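Local structure of SorB (Sorangium cellulosum, 6B2V) at residues 175-183 / 208-219. The protein builds part of the polyketide antibiotic sorangicin in a trans-acyltransferase assembly line, this chain being its pyran synthase domain from module nine, with a dehydratase-like double-hotdog fold. Numbering follows the deposited sequence.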
loop_
_atom_site.group_PDB
_atom_site.type_symbol
_atom_site.label_atom_id
_atom_site.label_comp_id
_atom_site.label_asym_id
_atom_site.label_seq_id
_atom_site.Cartn_x
_atom_site.Cartn_y
_atom_site.Cartn_z
ATOM N N LYS A 175 -4.938 15.251 1.285
ATOM C CA LYS A 175 -3.662 14.800 0.776
ATOM C C LYS A 175 -3.762 13.563 -0.107
ATOM O O LYS A 175 -2.855 13.254 -0.786
ATOM C CB LYS A 175 -2.703 14.549 1.920
ATOM C CG LYS A 175 -2.420 15.773 2.745
ATOM C CD LYS A 175 -1.625 16.769 1.947
ATOM C CE LYS A 175 -1.108 17.926 2.799
ATOM N NZ LYS A 175 -2.066 18.210 3.880
ATOM N N LEU A 176 -4.898 12.917 -0.033
ATOM C CA LEU A 176 -5.204 11.804 -0.888
ATOM C C LEU A 176 -5.603 12.285 -2.290
ATOM O O LEU A 176 -5.846 13.431 -2.491
ATOM C CB LEU A 176 -6.334 10.980 -0.315
ATOM C CG LEU A 176 -6.118 10.373 1.060
ATOM C CD1 LEU A 176 -7.319 9.600 1.492
ATOM C CD2 LEU A 176 -4.860 9.558 1.059
ATOM N N TRP A 177 -5.639 11.357 -3.223
ATOM C CA TRP A 177 -6.006 11.631 -4.579
ATOM C C TRP A 177 -7.487 11.374 -4.895
ATOM O O TRP A 177 -7.933 11.647 -5.945
ATOM C CB TRP A 177 -5.187 10.761 -5.528
ATOM C CG TRP A 177 -3.699 11.006 -5.588
ATOM C CD1 TRP A 177 -2.868 11.268 -4.568
ATOM C CD2 TRP A 177 -2.887 10.967 -6.761
ATOM N NE1 TRP A 177 -1.610 11.421 -5.023
ATOM C CE2 TRP A 177 -1.589 11.202 -6.372
ATOM C CE3 TRP A 177 -3.144 10.736 -8.096
ATOM C CZ2 TRP A 177 -0.562 11.267 -7.285
ATOM C CZ3 TRP A 177 -2.128 10.785 -8.980
ATOM C CH2 TRP A 177 -0.863 11.048 -8.573
ATOM N N ILE A 178 -8.207 10.835 -3.938
ATOM C CA ILE A 178 -9.594 10.532 -4.199
ATOM C C ILE A 178 -10.476 11.739 -4.476
ATOM O O ILE A 178 -10.447 12.661 -3.748
ATOM C CB ILE A 178 -10.153 9.707 -3.041
ATOM C CG1 ILE A 178 -9.333 8.450 -2.922
ATOM C CG2 ILE A 178 -11.600 9.343 -3.296
ATOM C CD1 ILE A 178 -9.659 7.684 -1.701
ATOM N N ALA A 179 -11.204 11.700 -5.584
ATOM C CA ALA A 179 -12.097 12.776 -5.964
ATOM C C ALA A 179 -13.556 12.399 -5.951
ATOM O O ALA A 179 -14.393 13.208 -5.828
ATOM C CB ALA A 179 -11.775 13.276 -7.329
ATOM N N SER A 180 -13.827 11.143 -6.146
ATOM C CA SER A 180 -15.170 10.595 -6.110
ATOM C C SER A 180 -15.125 9.110 -5.769
ATOM O O SER A 180 -14.144 8.503 -5.932
ATOM C CB SER A 180 -15.876 10.730 -7.466
ATOM O OG SER A 180 -15.349 9.793 -8.364
ATOM N N LEU A 181 -16.229 8.578 -5.269
ATOM C CA LEU A 181 -16.330 7.188 -4.945
ATOM C C LEU A 181 -17.741 6.604 -5.178
ATOM O O LEU A 181 -18.646 7.113 -4.670
ATOM C CB LEU A 181 -15.934 7.003 -3.476
ATOM C CG LEU A 181 -15.985 5.594 -2.876
ATOM C CD1 LEU A 181 -15.080 4.632 -3.610
ATOM C CD2 LEU A 181 -15.524 5.616 -1.424
ATOM N N VAL A 182 -17.867 5.526 -5.941
ATOM C CA VAL A 182 -19.113 4.829 -6.139
ATOM C C VAL A 182 -18.894 3.343 -5.840
ATOM O O VAL A 182 -17.840 2.841 -5.915
ATOM C CB VAL A 182 -19.722 5.022 -7.565
ATOM C CG1 VAL A 182 -20.034 6.479 -7.865
ATOM C CG2 VAL A 182 -18.805 4.439 -8.630
ATOM N N HIS A 183 -19.982 2.708 -5.463
ATOM C CA HIS A 183 -19.903 1.328 -5.115
ATOM C C HIS A 183 -21.205 0.533 -5.199
ATOM O O HIS A 183 -22.229 1.069 -5.210
ATOM C CB HIS A 183 -19.302 1.219 -3.686
ATOM C CG HIS A 183 -20.226 1.581 -2.567
ATOM N ND1 HIS A 183 -20.995 0.643 -1.939
ATOM C CD2 HIS A 183 -20.495 2.756 -1.971
ATOM C CE1 HIS A 183 -21.684 1.223 -0.983
ATOM N NE2 HIS A 183 -21.411 2.503 -0.984
ATOM N N ASN A 208 0.841 8.879 -0.030
ATOM C CA ASN A 208 -0.473 9.452 -0.230
ATOM C C ASN A 208 -1.246 8.763 -1.375
ATOM O O ASN A 208 -2.427 8.580 -1.276
ATOM C CB ASN A 208 -0.372 10.954 -0.470
ATOM C CG ASN A 208 -0.117 11.740 0.810
ATOM O OD1 ASN A 208 -0.408 11.291 1.845
ATOM N ND2 ASN A 208 0.464 12.893 0.681
ATOM N N LEU A 209 -0.539 8.480 -2.457
ATOM C CA LEU A 209 -1.104 7.754 -3.559
ATOM C C LEU A 209 -1.393 6.298 -3.146
ATOM O O LEU A 209 -2.392 5.804 -3.448
ATOM C CB LEU A 209 -0.198 7.809 -4.790
ATOM C CG LEU A 209 -0.655 7.039 -6.042
ATOM C CD1 LEU A 209 -2.051 7.423 -6.469
ATOM C CD2 LEU A 209 0.300 7.342 -7.154
ATOM N N GLY A 210 -0.478 5.667 -2.431
ATOM C CA GLY A 210 -0.743 4.317 -1.993
ATOM C C GLY A 210 -1.959 4.177 -1.112
ATOM O O GLY A 210 -2.694 3.307 -1.242
ATOM N N ASN A 211 -2.096 5.107 -0.200
ATOM C CA ASN A 211 -3.284 5.137 0.648
ATOM C C ASN A 211 -4.557 5.399 -0.156
ATOM O O ASN A 211 -5.583 4.934 0.177
ATOM C CB ASN A 211 -3.151 6.181 1.741
ATOM C CG ASN A 211 -2.351 5.679 2.911
ATOM O OD1 ASN A 211 -1.725 6.439 3.570
ATOM N ND2 ASN A 211 -2.414 4.437 3.141
ATOM N N SER A 212 -4.433 6.178 -1.213
ATOM C CA SER A 212 -5.569 6.415 -2.083
ATOM C C SER A 212 -6.052 5.122 -2.736
ATOM O O SER A 212 -7.165 5.000 -3.073
ATOM C CB SER A 212 -5.242 7.430 -3.158
ATOM O OG SER A 212 -4.895 8.648 -2.595
ATOM N N VAL A 213 -5.135 4.264 -3.070
ATOM C CA VAL A 213 -5.508 2.973 -3.621
ATOM C C VAL A 213 -6.184 2.033 -2.594
ATOM O O VAL A 213 -7.091 1.337 -2.877
ATOM C CB VAL A 213 -4.289 2.265 -4.242
ATOM C CG1 VAL A 213 -4.670 0.954 -4.861
ATOM C CG2 VAL A 213 -3.610 3.120 -5.265
ATOM N N LEU A 214 -5.630 2.033 -1.406
ATOM C CA LEU A 214 -6.161 1.196 -0.342
ATOM C C LEU A 214 -7.490 1.611 0.280
ATOM O O LEU A 214 -8.235 0.802 0.674
ATOM C CB LEU A 214 -5.125 0.939 0.769
ATOM C CG LEU A 214 -3.814 0.251 0.325
ATOM C CD1 LEU A 214 -3.012 -0.224 1.509
ATOM C CD2 LEU A 214 -4.029 -0.869 -0.665
ATOM N N VAL A 215 -7.740 2.909 0.323
ATOM C CA VAL A 215 -8.938 3.399 0.992
ATOM C C VAL A 215 -10.224 2.836 0.430
ATOM O O VAL A 215 -11.079 2.496 1.174
ATOM C CB VAL A 215 -8.944 4.968 1.092
ATOM C CG1 VAL A 215 -10.333 5.557 1.302
ATOM C CG2 VAL A 215 -8.100 5.375 2.243
ATOM N N PRO A 216 -10.353 2.734 -0.875
ATOM C CA PRO A 216 -11.588 2.184 -1.415
ATOM C C PRO A 216 -11.824 0.723 -1.016
ATOM O O PRO A 216 -12.928 0.345 -0.879
ATOM C CB PRO A 216 -11.433 2.390 -2.925
ATOM C CG PRO A 216 -10.629 3.585 -2.981
ATOM C CD PRO A 216 -9.595 3.414 -1.922
ATOM N N ALA A 217 -10.756 -0.071 -0.952
ATOM C CA ALA A 217 -10.845 -1.455 -0.512
ATOM C C ALA A 217 -11.231 -1.571 0.965
ATOM O O ALA A 217 -11.973 -2.403 1.314
ATOM C CB ALA A 217 -9.531 -2.187 -0.785
ATOM N N ILE A 218 -10.632 -0.731 1.780
ATOM C CA ILE A 218 -10.964 -0.723 3.175
ATOM C C ILE A 218 -12.412 -0.264 3.398
ATOM O O ILE A 218 -13.112 -0.837 4.151
ATOM C CB ILE A 218 -9.980 0.121 3.964
ATOM C CG1 ILE A 218 -8.643 -0.550 3.955
ATOM C CG2 ILE A 218 -10.474 0.337 5.379
ATOM C CD1 ILE A 218 -7.510 0.359 4.305
ATOM N N PHE A 219 -12.829 0.729 2.639
ATOM C CA PHE A 219 -14.188 1.189 2.707
ATOM C C PHE A 219 -15.143 0.029 2.357
ATOM O O PHE A 219 -16.096 -0.182 3.024
ATOM C CB PHE A 219 -14.347 2.412 1.760
ATOM C CG PHE A 219 -15.750 2.862 1.562
ATOM C CD1 PHE A 219 -16.500 2.309 0.596
ATOM C CD2 PHE A 219 -16.288 3.797 2.361
ATOM C CE1 PHE A 219 -17.796 2.681 0.411
ATOM C CE2 PHE A 219 -17.590 4.205 2.175
ATOM C CZ PHE A 219 -18.333 3.639 1.206
HETATM O O HOH W 1 -0.492 14.177 -1.656
#
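With CG anti to the backbone N in both residues (chi1 171° in F219), L181 and F219 bring the leucine methyl over the phenyl ring, L181 CD2 lying 4.0 Å from the F219 centroid. This is consistent with the C-terminal hotdog fold of a dehydratase-type domain: segment 208-219 of the central helix 207-225 lies against strand 178-183, the two running nearly parallel, while strand 279-289 packs on another side of the helix. F219 also turns its edge to the face of H183 in a T-shaped pair, planes at 72°, with F219 CE1 3.6 Å from H183 CD2. Midway, I178 CD1 meets V215 CG1 beside the kink at P216, whose nitrogen has no proton to give, and S212 O is buried there without a partner. At the other end L209 CD1 makes a CH-pi contact over one face of the W177 indole, 3.8 Å from the centroid of the six-membered ring. A water bridges K175 O and N208 ND2, and that same amide nitrogen also bonds D57. The direct hydrogen bond across the contact runs to S212 OG: it accepts from W177 N (2.9 Å, 177°) and donates to N208 O at 2.8 Å, reaching that oxygen from the face opposite S212 N.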